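Local coordinates for protein luciferase-like enzymeAMP-CoA-ligase (Zophobas atratus, PDB 4W8O) that probably activates carboxylic acids with ATP as an AMP/CoA-ligase of the ANL superfamily, related to beetle luciferases although its source is a nonluminescent mealworm, at residues I145-S150 with G154-M159; V73-T78 with S84-A89; K374-V379 with E421-M426; L357-N362 with C396-G401; D304-L309 with A316-G321. All blocks are in the same frame, centred on the assembly; numbering follows the deposited sequence.

Contact 1: I145-S150 with G154-M159; sequences IVFGKS and GTFAEM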
# COMPACT_ATOMS: atom_id res chain seq x y z
N ILE A 145 2.42 -19.15 -12.88
CA ILE A 145 1.01 -19.22 -13.27
C ILE A 145 0.67 -17.90 -13.97
O ILE A 145 0.88 -16.83 -13.40
CB ILE A 145 0.10 -19.49 -12.06
CG1 ILE A 145 0.46 -20.85 -11.43
CG2 ILE A 145 -1.37 -19.49 -12.47
CD1 ILE A 145 -0.36 -21.22 -10.21
N VAL A 146 0.15 -18.00 -15.19
CA VAL A 146 -0.04 -16.82 -16.04
C VAL A 146 -1.47 -16.30 -15.93
O VAL A 146 -2.42 -17.09 -15.91
CB VAL A 146 0.27 -17.16 -17.53
CG1 VAL A 146 -0.03 -15.98 -18.45
CG2 VAL A 146 1.72 -17.60 -17.67
N PHE A 147 -1.61 -14.98 -15.84
CA PHE A 147 -2.91 -14.33 -16.01
C PHE A 147 -3.23 -14.27 -17.49
O PHE A 147 -3.01 -13.27 -18.15
CB PHE A 147 -2.91 -12.90 -15.43
CG PHE A 147 -2.81 -12.85 -13.94
CD1 PHE A 147 -3.85 -13.29 -13.14
CD2 PHE A 147 -1.66 -12.34 -13.32
CE1 PHE A 147 -3.76 -13.24 -11.75
CE2 PHE A 147 -1.57 -12.29 -11.94
CZ PHE A 147 -2.62 -12.74 -11.15
N GLY A 148 -3.75 -15.36 -18.02
CA GLY A 148 -4.05 -15.45 -19.44
C GLY A 148 -3.86 -16.87 -19.92
O GLY A 148 -4.12 -17.83 -19.17
N LYS A 149 -3.41 -17.01 -21.16
CA LYS A 149 -3.26 -18.31 -21.79
C LYS A 149 -1.82 -18.79 -21.67
O LYS A 149 -0.89 -18.00 -21.77
CB LYS A 149 -3.62 -18.23 -23.28
CG LYS A 149 -4.28 -19.49 -23.81
CD LYS A 149 -5.80 -19.41 -23.66
CE LYS A 149 -6.43 -18.62 -24.80
NZ LYS A 149 -7.78 -18.09 -24.45
N SER A 150 -1.66 -20.08 -21.46
CA SER A 150 -0.35 -20.70 -21.49
C SER A 150 -0.49 -22.19 -21.72
O SER A 150 -1.40 -22.83 -21.20
CB SER A 150 0.40 -20.44 -20.18
OG SER A 150 1.74 -20.93 -20.25
N GLY A 154 0.90 -23.11 -15.92
CA GLY A 154 -0.49 -23.09 -15.48
C GLY A 154 -1.10 -21.72 -15.72
O GLY A 154 -0.40 -20.75 -15.98
N THR A 155 -2.43 -21.64 -15.62
CA THR A 155 -3.15 -20.39 -15.87
C THR A 155 -4.01 -20.02 -14.68
O THR A 155 -4.41 -20.89 -13.90
CB THR A 155 -4.06 -20.51 -17.10
OG1 THR A 155 -5.07 -21.49 -16.85
CG2 THR A 155 -3.26 -20.92 -18.32
N PHE A 156 -4.32 -18.74 -14.56
CA PHE A 156 -5.19 -18.25 -13.50
C PHE A 156 -6.60 -18.84 -13.64
O PHE A 156 -7.22 -19.21 -12.64
CB PHE A 156 -5.25 -16.71 -13.52
CG PHE A 156 -6.31 -16.15 -12.63
CD1 PHE A 156 -6.16 -16.15 -11.25
CD2 PHE A 156 -7.48 -15.63 -13.17
CE1 PHE A 156 -7.15 -15.63 -10.42
CE2 PHE A 156 -8.47 -15.11 -12.35
CZ PHE A 156 -8.30 -15.11 -10.97
N ALA A 157 -7.09 -18.91 -14.87
CA ALA A 157 -8.40 -19.49 -15.15
C ALA A 157 -8.54 -20.92 -14.61
O ALA A 157 -9.61 -21.29 -14.12
CB ALA A 157 -8.67 -19.46 -16.65
N GLU A 158 -7.47 -21.70 -14.71
CA GLU A 158 -7.44 -23.05 -14.13
C GLU A 158 -7.56 -23.03 -12.60
O GLU A 158 -8.23 -23.89 -12.02
CB GLU A 158 -6.16 -23.79 -14.51
CG GLU A 158 -6.19 -24.35 -15.92
CD GLU A 158 -4.81 -24.65 -16.49
OE1 GLU A 158 -3.81 -24.63 -15.74
OE2 GLU A 158 -4.74 -24.91 -17.70
N MET A 159 -6.90 -22.06 -11.96
CA MET A 159 -6.94 -21.93 -10.50
C MET A 159 -8.33 -21.53 -9.96
O MET A 159 -8.62 -21.77 -8.79
CB MET A 159 -5.88 -20.92 -10.01
CG MET A 159 -4.43 -21.33 -10.23
SD MET A 159 -3.99 -22.89 -9.43
CE MET A 159 -4.01 -22.39 -7.71
O HOH W 1 -5.94 -17.40 -17.12

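Contact 2: V73-T78 with S84-A89; sequences VCFCST and SIPLIA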
# COMPACT_ATOMS: atom_id res chain seq x y z
N VAL A 73 4.30 -16.55 -1.89
CA VAL A 73 3.67 -16.49 -3.19
C VAL A 73 3.90 -15.09 -3.75
O VAL A 73 3.62 -14.09 -3.09
CB VAL A 73 2.16 -16.79 -3.14
CG1 VAL A 73 1.56 -16.76 -4.54
CG2 VAL A 73 1.91 -18.13 -2.48
N CYS A 74 4.42 -15.05 -4.96
CA CYS A 74 4.84 -13.81 -5.59
C CYS A 74 3.91 -13.41 -6.74
O CYS A 74 3.28 -14.26 -7.35
CB CYS A 74 6.25 -14.01 -6.09
SG CYS A 74 7.07 -12.48 -6.54
N PHE A 75 3.84 -12.11 -7.01
CA PHE A 75 2.96 -11.57 -8.05
C PHE A 75 3.72 -10.55 -8.89
O PHE A 75 4.40 -9.67 -8.36
CB PHE A 75 1.72 -10.93 -7.41
CG PHE A 75 0.99 -11.88 -6.52
CD1 PHE A 75 1.38 -12.05 -5.21
CD2 PHE A 75 -0.03 -12.67 -7.03
CE1 PHE A 75 0.74 -12.97 -4.40
CE2 PHE A 75 -0.66 -13.60 -6.23
CZ PHE A 75 -0.28 -13.75 -4.92
N CYS A 76 3.62 -10.69 -10.21
CA CYS A 76 4.15 -9.68 -11.13
C CYS A 76 3.10 -9.29 -12.17
O CYS A 76 2.98 -9.92 -13.23
CB CYS A 76 5.41 -10.17 -11.82
SG CYS A 76 6.26 -8.85 -12.70
N SER A 77 2.34 -8.24 -11.87
CA SER A 77 1.24 -7.83 -12.72
C SER A 77 0.85 -6.38 -12.45
O SER A 77 0.93 -5.91 -11.32
CB SER A 77 0.04 -8.74 -12.51
OG SER A 77 -1.10 -8.31 -13.24
N THR A 78 0.44 -5.68 -13.51
CA THR A 78 -0.29 -4.44 -13.37
C THR A 78 -1.65 -4.73 -12.75
O THR A 78 -2.03 -5.89 -12.55
CB THR A 78 -0.48 -3.74 -14.74
OG1 THR A 78 -0.97 -4.69 -15.69
CG2 THR A 78 0.82 -3.16 -15.24
N SER A 84 -5.32 -9.24 -7.79
CA SER A 84 -5.39 -9.40 -6.34
C SER A 84 -6.08 -10.70 -5.88
O SER A 84 -5.96 -11.08 -4.71
CB SER A 84 -6.07 -8.17 -5.69
OG SER A 84 -7.45 -8.13 -5.99
N ILE A 85 -6.77 -11.41 -6.77
CA ILE A 85 -7.54 -12.60 -6.37
C ILE A 85 -6.66 -13.70 -5.76
O ILE A 85 -6.97 -14.21 -4.68
CB ILE A 85 -8.38 -13.18 -7.54
CG1 ILE A 85 -9.37 -12.14 -8.08
CG2 ILE A 85 -9.13 -14.43 -7.10
CD1 ILE A 85 -10.27 -11.51 -7.03
N PRO A 86 -5.55 -14.07 -6.45
CA PRO A 86 -4.67 -15.09 -5.88
C PRO A 86 -3.83 -14.61 -4.69
O PRO A 86 -3.35 -15.44 -3.91
CB PRO A 86 -3.79 -15.51 -7.07
CG PRO A 86 -3.86 -14.38 -8.04
CD PRO A 86 -5.11 -13.60 -7.77
N LEU A 87 -3.66 -13.30 -4.55
CA LEU A 87 -3.03 -12.72 -3.36
C LEU A 87 -3.94 -12.91 -2.14
O LEU A 87 -3.48 -13.36 -1.07
CB LEU A 87 -2.74 -11.23 -3.60
CG LEU A 87 -1.98 -10.53 -2.48
CD1 LEU A 87 -0.98 -9.53 -3.05
CD2 LEU A 87 -2.91 -9.83 -1.50
N ILE A 88 -5.21 -12.56 -2.31
CA ILE A 88 -6.24 -12.75 -1.28
C ILE A 88 -6.33 -14.23 -0.91
O ILE A 88 -6.37 -14.58 0.27
CB ILE A 88 -7.62 -12.26 -1.78
CG1 ILE A 88 -7.63 -10.73 -1.90
CG2 ILE A 88 -8.74 -12.72 -0.85
CD1 ILE A 88 -8.67 -10.21 -2.87
N ALA A 89 -6.36 -15.08 -1.94
CA ALA A 89 -6.44 -16.53 -1.77
C ALA A 89 -5.25 -17.06 -0.97
O ALA A 89 -5.41 -17.84 -0.02
CB ALA A 89 -6.50 -17.20 -3.14

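Contact 3: K374-V379 with E421-M426; sequences KGELRV and ERIKEM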
# COMPACT_ATOMS: atom_id res chain seq x y z
N LYS A 374 16.34 21.01 13.27
CA LYS A 374 16.42 19.90 12.33
C LYS A 374 17.25 18.75 12.89
O LYS A 374 18.21 18.95 13.63
CB LYS A 374 16.95 20.36 10.95
CG LYS A 374 18.40 20.81 10.92
CD LYS A 374 18.96 20.84 9.50
CE LYS A 374 19.76 19.58 9.21
NZ LYS A 374 20.05 19.39 7.76
N GLY A 375 16.85 17.53 12.56
CA GLY A 375 17.54 16.32 12.99
C GLY A 375 16.97 15.12 12.24
O GLY A 375 16.24 15.29 11.26
N GLU A 376 17.27 13.92 12.72
CA GLU A 376 16.83 12.68 12.07
C GLU A 376 15.44 12.31 12.57
O GLU A 376 15.23 12.20 13.79
CB GLU A 376 17.82 11.54 12.35
CG GLU A 376 19.29 11.93 12.26
CD GLU A 376 20.24 10.74 12.35
OE1 GLU A 376 19.92 9.74 13.04
OE2 GLU A 376 21.33 10.80 11.74
N LEU A 377 14.50 12.12 11.66
CA LEU A 377 13.16 11.64 12.05
C LEU A 377 13.20 10.18 12.45
O LEU A 377 13.66 9.31 11.70
CB LEU A 377 12.13 11.82 10.93
CG LEU A 377 11.40 13.16 10.98
CD1 LEU A 377 12.33 14.27 10.53
CD2 LEU A 377 10.14 13.12 10.12
N ARG A 378 12.70 9.91 13.65
CA ARG A 378 12.56 8.55 14.14
C ARG A 378 11.16 8.31 14.65
O ARG A 378 10.56 9.19 15.26
CB ARG A 378 13.60 8.28 15.22
CG ARG A 378 15.00 8.65 14.77
CD ARG A 378 16.04 7.91 15.56
NE ARG A 378 17.39 8.35 15.19
CZ ARG A 378 18.45 8.23 15.97
NH1 ARG A 378 18.35 7.68 17.18
NH2 ARG A 378 19.63 8.66 15.55
N VAL A 379 10.64 7.12 14.39
CA VAL A 379 9.22 6.82 14.59
C VAL A 379 9.02 5.45 15.23
O VAL A 379 9.88 4.58 15.13
CB VAL A 379 8.46 6.90 13.25
CG1 VAL A 379 8.56 8.31 12.68
CG2 VAL A 379 9.01 5.89 12.25
N GLU A 421 15.33 16.39 3.75
CA GLU A 421 16.29 15.62 2.95
C GLU A 421 16.55 14.24 3.52
O GLU A 421 16.22 13.95 4.66
CB GLU A 421 17.63 16.37 2.83
CG GLU A 421 18.44 16.43 4.12
CD GLU A 421 19.78 17.12 3.93
OE1 GLU A 421 19.80 18.22 3.34
OE2 GLU A 421 20.80 16.56 4.38
N ARG A 422 17.18 13.39 2.71
CA ARG A 422 17.59 12.06 3.14
C ARG A 422 19.05 12.07 3.59
O ARG A 422 19.88 12.80 3.03
CB ARG A 422 17.43 11.05 2.01
CG ARG A 422 15.98 10.81 1.61
CD ARG A 422 15.79 9.40 1.06
NE ARG A 422 16.16 8.37 2.02
CZ ARG A 422 15.42 7.97 3.06
NH1 ARG A 422 14.22 8.50 3.30
NH2 ARG A 422 15.86 7.01 3.86
N ILE A 423 19.35 11.26 4.58
CA ILE A 423 20.72 11.05 5.03
C ILE A 423 21.46 10.24 3.95
O ILE A 423 20.96 9.20 3.50
CB ILE A 423 20.74 10.31 6.38
CG1 ILE A 423 20.09 11.18 7.46
CG2 ILE A 423 22.17 9.94 6.77
CD1 ILE A 423 19.54 10.40 8.63
N LYS A 424 22.62 10.72 3.53
CA LYS A 424 23.40 10.04 2.48
C LYS A 424 24.04 8.73 2.96
O LYS A 424 24.41 8.60 4.13
CB LYS A 424 24.51 10.95 1.94
CG LYS A 424 24.05 11.94 0.88
CD LYS A 424 25.17 12.90 0.50
CE LYS A 424 26.32 12.20 -0.20
NZ LYS A 424 27.49 13.10 -0.41
N GLU A 425 24.16 7.78 2.04
CA GLU A 425 24.78 6.47 2.29
C GLU A 425 24.31 5.76 3.58
O GLU A 425 25.13 5.30 4.37
CB GLU A 425 26.31 6.57 2.27
CG GLU A 425 26.92 6.61 0.87
CD GLU A 425 28.34 6.07 0.83
OE1 GLU A 425 29.18 6.52 1.65
OE2 GLU A 425 28.62 5.21 -0.03
N MET A 426 22.99 5.67 3.77
CA MET A 426 22.40 4.91 4.87
C MET A 426 21.76 3.63 4.32
O MET A 426 20.91 3.69 3.42
CB MET A 426 21.35 5.76 5.62
CG MET A 426 21.16 5.36 7.08
SD MET A 426 19.91 6.31 7.97
CE MET A 426 20.27 5.88 9.67

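Contact 4: L357-N362 with C396-G401; sequences LLKIVN and CFDGDG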
# COMPACT_ATOMS: atom_id res chain seq x y z
N LEU A 357 4.29 7.39 17.48
CA LEU A 357 5.23 8.32 18.11
C LEU A 357 6.25 8.80 17.07
O LEU A 357 6.74 8.00 16.26
CB LEU A 357 5.97 7.65 19.26
CG LEU A 357 5.14 7.03 20.38
CD1 LEU A 357 6.05 6.25 21.32
CD2 LEU A 357 4.35 8.08 21.15
N LEU A 358 6.57 10.10 17.10
CA LEU A 358 7.58 10.67 16.20
C LEU A 358 8.51 11.60 16.97
O LEU A 358 8.06 12.48 17.70
CB LEU A 358 6.92 11.42 15.04
CG LEU A 358 7.86 11.91 13.93
CD1 LEU A 358 7.14 11.91 12.60
CD2 LEU A 358 8.44 13.29 14.21
N LYS A 359 9.82 11.40 16.80
CA LYS A 359 10.81 12.25 17.43
C LYS A 359 11.86 12.70 16.42
O LYS A 359 12.07 12.03 15.40
CB LYS A 359 11.47 11.54 18.62
CG LYS A 359 12.29 10.31 18.27
CD LYS A 359 12.85 9.63 19.51
CE LYS A 359 13.83 8.53 19.12
NZ LYS A 359 14.41 7.80 20.28
N ILE A 360 12.47 13.85 16.70
CA ILE A 360 13.59 14.37 15.92
C ILE A 360 14.83 14.25 16.81
O ILE A 360 14.84 14.78 17.92
CB ILE A 360 13.41 15.86 15.57
CG1 ILE A 360 12.05 16.13 14.93
CG2 ILE A 360 14.54 16.35 14.67
CD1 ILE A 360 11.92 15.64 13.51
N VAL A 361 15.87 13.57 16.32
CA VAL A 361 17.08 13.33 17.10
C VAL A 361 18.30 13.98 16.47
O VAL A 361 18.57 13.82 15.28
CB VAL A 361 17.34 11.82 17.29
CG1 VAL A 361 18.68 11.57 17.95
CG2 VAL A 361 16.22 11.20 18.12
N ASN A 362 19.04 14.72 17.29
CA ASN A 362 20.35 15.21 16.92
C ASN A 362 21.35 14.05 16.93
O ASN A 362 21.60 13.47 17.98
CB ASN A 362 20.78 16.29 17.92
CG ASN A 362 22.26 16.60 17.86
OD1 ASN A 362 22.91 16.40 16.84
ND2 ASN A 362 22.80 17.08 18.97
N CYS A 396 18.42 -0.60 11.70
CA CYS A 396 17.24 0.20 11.36
C CYS A 396 16.52 0.78 12.59
O CYS A 396 15.70 1.69 12.45
CB CYS A 396 16.23 -0.63 10.58
SG CYS A 396 16.86 -1.39 9.07
N PHE A 397 16.79 0.25 13.78
CA PHE A 397 16.10 0.68 15.00
C PHE A 397 17.10 1.20 16.03
O PHE A 397 18.18 0.63 16.19
CB PHE A 397 15.29 -0.47 15.60
CG PHE A 397 14.38 -1.14 14.61
CD1 PHE A 397 13.09 -0.67 14.40
CD2 PHE A 397 14.80 -2.25 13.89
CE1 PHE A 397 12.25 -1.28 13.49
CE2 PHE A 397 13.97 -2.87 12.98
CZ PHE A 397 12.68 -2.39 12.78
N ASP A 398 16.73 2.27 16.73
CA ASP A 398 17.64 2.89 17.70
C ASP A 398 17.46 2.24 19.07
O ASP A 398 16.71 1.27 19.21
CB ASP A 398 17.45 4.42 17.74
CG ASP A 398 16.16 4.87 18.42
OD1 ASP A 398 15.52 4.09 19.17
OD2 ASP A 398 15.78 6.04 18.19
N GLY A 399 18.16 2.76 20.08
CA GLY A 399 18.17 2.17 21.42
C GLY A 399 16.81 2.06 22.10
O GLY A 399 16.62 1.19 22.95
N ASP A 400 15.87 2.92 21.72
CA ASP A 400 14.51 2.90 22.28
C ASP A 400 13.51 2.19 21.36
O ASP A 400 12.30 2.32 21.55
CB ASP A 400 14.04 4.33 22.57
CG ASP A 400 14.84 5.00 23.68
OD1 ASP A 400 15.29 4.30 24.61
OD2 ASP A 400 15.01 6.23 23.63
N GLY A 401 14.00 1.44 20.37
CA GLY A 401 13.14 0.69 19.45
C GLY A 401 12.42 1.53 18.41
O GLY A 401 11.42 1.09 17.84

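Contact 5: D304-L309 with A316-G321; sequences DQYKKL and AQVLFG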
# COMPACT_ATOMS: atom_id res chain seq x y z
N ASP A 304 1.67 26.91 -5.03
CA ASP A 304 0.82 27.29 -6.17
C ASP A 304 0.08 26.10 -6.74
O ASP A 304 -1.10 26.21 -7.08
CB ASP A 304 1.62 28.01 -7.27
CG ASP A 304 1.66 29.51 -7.05
OD1 ASP A 304 1.52 29.94 -5.89
OD2 ASP A 304 1.83 30.26 -8.03
N GLN A 305 0.75 24.96 -6.86
CA GLN A 305 0.10 23.76 -7.37
C GLN A 305 -0.95 23.28 -6.38
O GLN A 305 -2.06 22.89 -6.77
CB GLN A 305 1.12 22.65 -7.64
CG GLN A 305 0.54 21.39 -8.25
CD GLN A 305 -0.16 21.63 -9.57
OE1 GLN A 305 -0.10 22.72 -10.12
NE2 GLN A 305 -0.83 20.61 -10.08
N TYR A 306 -0.59 23.30 -5.10
CA TYR A 306 -1.52 22.94 -4.03
C TYR A 306 -2.79 23.79 -4.15
O TYR A 306 -3.90 23.26 -4.17
CB TYR A 306 -0.86 23.12 -2.66
CG TYR A 306 -1.76 22.68 -1.54
CD1 TYR A 306 -2.70 23.55 -0.99
CD2 TYR A 306 -1.71 21.37 -1.06
CE1 TYR A 306 -3.54 23.14 0.03
CE2 TYR A 306 -2.56 20.95 -0.04
CZ TYR A 306 -3.47 21.84 0.49
OH TYR A 306 -4.32 21.43 1.50
N LYS A 307 -2.63 25.11 -4.26
CA LYS A 307 -3.76 26.01 -4.41
C LYS A 307 -4.58 25.72 -5.66
O LYS A 307 -5.81 25.66 -5.60
CB LYS A 307 -3.29 27.47 -4.47
CG LYS A 307 -2.96 28.06 -3.12
CD LYS A 307 -2.85 29.58 -3.20
CE LYS A 307 -2.65 30.20 -1.82
NZ LYS A 307 -1.35 29.79 -1.22
N LYS A 308 -3.90 25.53 -6.80
CA LYS A 308 -4.58 25.23 -8.05
C LYS A 308 -5.44 23.98 -7.92
O LYS A 308 -6.55 23.92 -8.46
CB LYS A 308 -3.58 25.06 -9.21
CG LYS A 308 -3.02 26.37 -9.76
CD LYS A 308 -2.29 26.14 -11.07
CE LYS A 308 -1.71 27.44 -11.65
NZ LYS A 308 -0.24 27.57 -11.44
N LEU A 309 -4.94 22.98 -7.19
CA LEU A 309 -5.69 21.75 -6.97
C LEU A 309 -6.96 21.97 -6.14
O LEU A 309 -7.99 21.36 -6.43
CB LEU A 309 -4.81 20.67 -6.32
CG LEU A 309 -3.79 20.04 -7.26
CD1 LEU A 309 -2.74 19.25 -6.48
CD2 LEU A 309 -4.47 19.16 -8.30
N ALA A 316 -13.38 19.43 -2.31
CA ALA A 316 -12.40 18.50 -1.76
C ALA A 316 -11.37 19.18 -0.89
O ALA A 316 -11.21 20.39 -0.92
CB ALA A 316 -11.71 17.76 -2.89
N GLN A 317 -10.67 18.38 -0.09
CA GLN A 317 -9.43 18.80 0.55
C GLN A 317 -8.26 18.08 -0.14
O GLN A 317 -8.42 16.96 -0.62
CB GLN A 317 -9.45 18.45 2.04
CG GLN A 317 -10.36 19.33 2.88
CD GLN A 317 -10.58 18.77 4.28
OE1 GLN A 317 -10.86 17.58 4.44
NE2 GLN A 317 -10.44 19.62 5.29
N VAL A 318 -7.10 18.74 -0.19
CA VAL A 318 -5.87 18.10 -0.65
C VAL A 318 -5.05 17.70 0.57
O VAL A 318 -4.69 18.55 1.38
CB VAL A 318 -5.03 19.04 -1.54
CG1 VAL A 318 -3.71 18.37 -1.91
CG2 VAL A 318 -5.79 19.44 -2.80
N LEU A 319 -4.74 16.41 0.69
CA LEU A 319 -4.02 15.89 1.85
C LEU A 319 -2.66 15.35 1.44
O LEU A 319 -2.57 14.27 0.84
CB LEU A 319 -4.84 14.81 2.56
CG LEU A 319 -6.18 15.22 3.17
CD1 LEU A 319 -6.82 14.03 3.88
CD2 LEU A 319 -6.03 16.39 4.14
N PHE A 320 -1.61 16.10 1.77
CA PHE A 320 -0.24 15.71 1.51
C PHE A 320 0.28 14.97 2.72
O PHE A 320 0.39 15.56 3.79
CB PHE A 320 0.61 16.95 1.23
CG PHE A 320 2.02 16.65 0.79
CD1 PHE A 320 2.99 16.30 1.72
CD2 PHE A 320 2.38 16.72 -0.54
CE1 PHE A 320 4.29 16.02 1.32
CE2 PHE A 320 3.68 16.45 -0.94
CZ PHE A 320 4.63 16.11 -0.01
N GLY A 321 0.60 13.69 2.56
CA GLY A 321 1.09 12.85 3.65
C GLY A 321 2.53 12.38 3.49
O GLY A 321 3.19 12.65 2.48
O HOH W 2 -7.15 21.25 0.86

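Contact 1: I145-S150 with G154-M159
Ile145 and Val146 pair with Gly154 and Thr155 as parallel strands at the margin of an eight-stranded mixed sheet, where strand 154-155 is outermost and passes straight into helix 156-159. Two backbone bonds document the pairing: Val146 N gives to Gly154 O at 2.9 Å, and Val146 O receives Phe156 N. The side chains then divide between the two faces. With CG1 beside the backbone N (chi1 -61°), Ile145 has CG2 anti to that N, against Thr155 C at 3.5 Å, while CD1 reaches the sulfur of Met159, whose chain is bent at chi2 and chi3. On the other face Thr155 directs CG2 to Gly148 O and the Ser150 backbone. Its OG1 accepts from Glu158 N, and Glu158 OE1 is met from above its carboxylate plane by Thr155 N, a capping box that starts the helix. The first bond of the Phe147 side chain points away from 154-159, but the end of its ring comes back beside Phe156; the rings meet obliquely, planes at 49°, with Phe147 CD1 3.7 Å from Phe156 CB. A water bridges the segments, donating to Gly148 O at 2.8 Å and accepting from Ala157 N at 2.9 Å.

Contact 2: V73-T78 with S84-A89
Phe75 carries the strand side of this contact, inserting its ring against Pro86 and Leu87 in the first turn of helix 85-92. Packing is densest at the far end of the ring: CZ of Phe75 lies 3.3 Å from Leu87 CA, and CE2 of Phe75 is 3.5 Å from Leu87 N. Leu87 CB stands over one face, 4.1 Å from the centroid and 23° off the normal, which meets the geometry of a CH-pi contact. Pro86 approaches differently, its CB lying in the ring plane at the edge, 3.8 Å from Phe75 CE2. CG of Phe75 is anti to the carbonyl carbon (chi1 -55°), which directs the ring at the helix; the Leu87 side chain runs nearly perpendicular to it. Phe122 of the neighbouring strand also meets the Phe75 ring, with planes at about 15°. By contrast, the segments diverge toward Ser77 and Thr78, which are partly exposed and do not touch 84-89. There Ser77 OG donates to Thr78 O at 2.7 Å in the carbonyl plane, and Thr78 OG1 bonds Glu124. The tight end thus joins the first strand and the helix of a beta-alpha-beta crossover, completed by parallel strand 96-99.

Contact 3: K374-V379 with E421-M426
Glu376 OE1 receives Arg378 NH2 at 2.7 Å in a nearly straight salt bridge, with an N-H...O angle of 177°, and the other carboxylate oxygen of Glu376, OE2, lies against Ile423 CD1. The contact spans one half of a five-stranded antiparallel sheet, from its central strand 367-380 to the outermost strand 417-422, with strand 403-411 between them. The wide spacing agrees with this order: the nearest CA atoms, those of Glu376 and Ile423, are 8.2 Å apart, so side chains make the contact by reaching over the intervening strand, where Glu376 and Ile423 both touch Ile408. Glu376 has CG anti to its carbonyl carbon (chi1 -43°) and an extended chain beyond, which brings CG, CD and OE2 up to CD1 of Ile423, whose side chain stands roughly square to that of Glu376. The bond to Arg378 lies within the guanidinium plane but reaches OE1 from its anti side, 32° out of the carboxylate plane. Arg378 NH1 has further salt bridges to Glu366 and Asp398, so the guanidinium links Glu376 to two other acids and probably steadies its rotation. Beyond the sheet strand, Ile423 O and Met426 N both bond Thr188 OG1. At the solvent-exposed end, Lys374 and Glu421 bring opposite charges near each other without a salt bridge: Lys374 NZ remains 4.5 Å from Glu421 OE2.

Contact 4: L357-N362 with C396-G401
The carboxylate of Asp398 meets Lys359 through OD2, on its syn side and 29° out of the carboxylate plane, whereas its other oxygen, OD1, receives Asp400 N from above that plane, 40° out. The first bond is a salt bridge of 3.1 Å between Lys359 NZ and Asp398 OD2. A second carboxylate, that of Asp400, is less closely engaged: Lys359 NZ to Asp400 OD2 measures 3.7 Å, a long salt bridge. Lysine and Asp398 approach from opposite directions, while the Asp400 side chain comes in roughly perpendicular to the lysine. Lys359 places CG between its backbone N and carbonyl carbon (chi1 65°) and is fully extended thereafter, a shape that carries the ammonium across to the loop although the nearest CA atoms, of Lys359 and Asp400, are 11.2 Å apart. Its CE also comes to 3.3 Å from Asp398 OD2. The lysine projects from strand 357-362 of the five-stranded antiparallel sheet, and its partners stand on a type I beta turn running from Asp398 to Gly401, in the loop preceding strand 403-411. The turn is closed by Gly401 N to Asp398 O at 3.0 Å. Asp400 N to Asp398 OD1, at 2.8 Å, adds an Asx turn that fixes the acid against its own backbone, and Phe402 N also bonds OD1. Arg378 of the adjacent strand makes a salt bridge to Asp398 OD2, so two cations converge on one oxygen and would be expected to favour the ionised carboxylate of Asp398. Phe402 additionally forms a cation-pi pair with Lys359.

Contact 5: D304-L309 with A316-G321
Tyr306 leaves helix 303-312 with CG anti to its backbone N (chi1 -176°), a choice that carries the ring out from the helix and past Val318 of strand 317-324. From CB, which makes no close approach to the strand, the side chain passes through CG to CD2, 3.7 Å from Val318 CG1. The next ring atom is packed most tightly: CE2 of Tyr306 lies 3.4 Å from Val318 CG1 and also touches Val318 CB. CZ continues past that CB, and at the tip OH of Tyr306 donates to Val318 O at 2.9 Å. This hydroxyl reaches the carbonyl in its plane, on a lone pair, with a C=O...O angle of 139°. A water donates to the same hydroxyl and accepts from Val318 N at 2.7 Å, so both backbone polar groups of Val318 are tied to one side chain, one directly and one through water. The tyrosine and valine side chains pass with opposed directions, and CG1 meets the ring obliquely. Val318 spreads its two methyls between two helix residues: CG1 faces the tyrosine, whereas CG2 rests 3.9 Å from Leu309 CB. Leu309 sits nearly one turn further along the helix and packs onward against Leu294 and helix 274-278; Tyr306 also touches Ile342. At the end of the strand segment, Gly321 is among the residues lining the pocket occupied by a polyethylene glycol molecule. Helix 303-312 thereby covers the strand that follows it, as in a beta-alpha-beta crossover between parallel strands 293-297 and 317-324.

Contacts 1 and 2 share the eight-stranded sheet and touch: Phe147 CZ lies 3.7 Å from Pro86 CG, and the Phe156 ring packs on Ile85 and Pro86, so helix 85-92 serves both. Contacts 3 and 4 alternate along the chain and meet through paired strands, with Arg378 O 2.8 Å from Lys359 N and Leu377 CD1 3.3 Å from Ile360 CD1. Contact 5 belongs to the nine-stranded sheet; its nearest atoms are about 10 Å from contacts 3 and 4 but about 23 Å from contact 2. It alone includes a residue of the polyethylene glycol pocket, Gly321. Contacts 1 and 3 have centres about 44 Å apart.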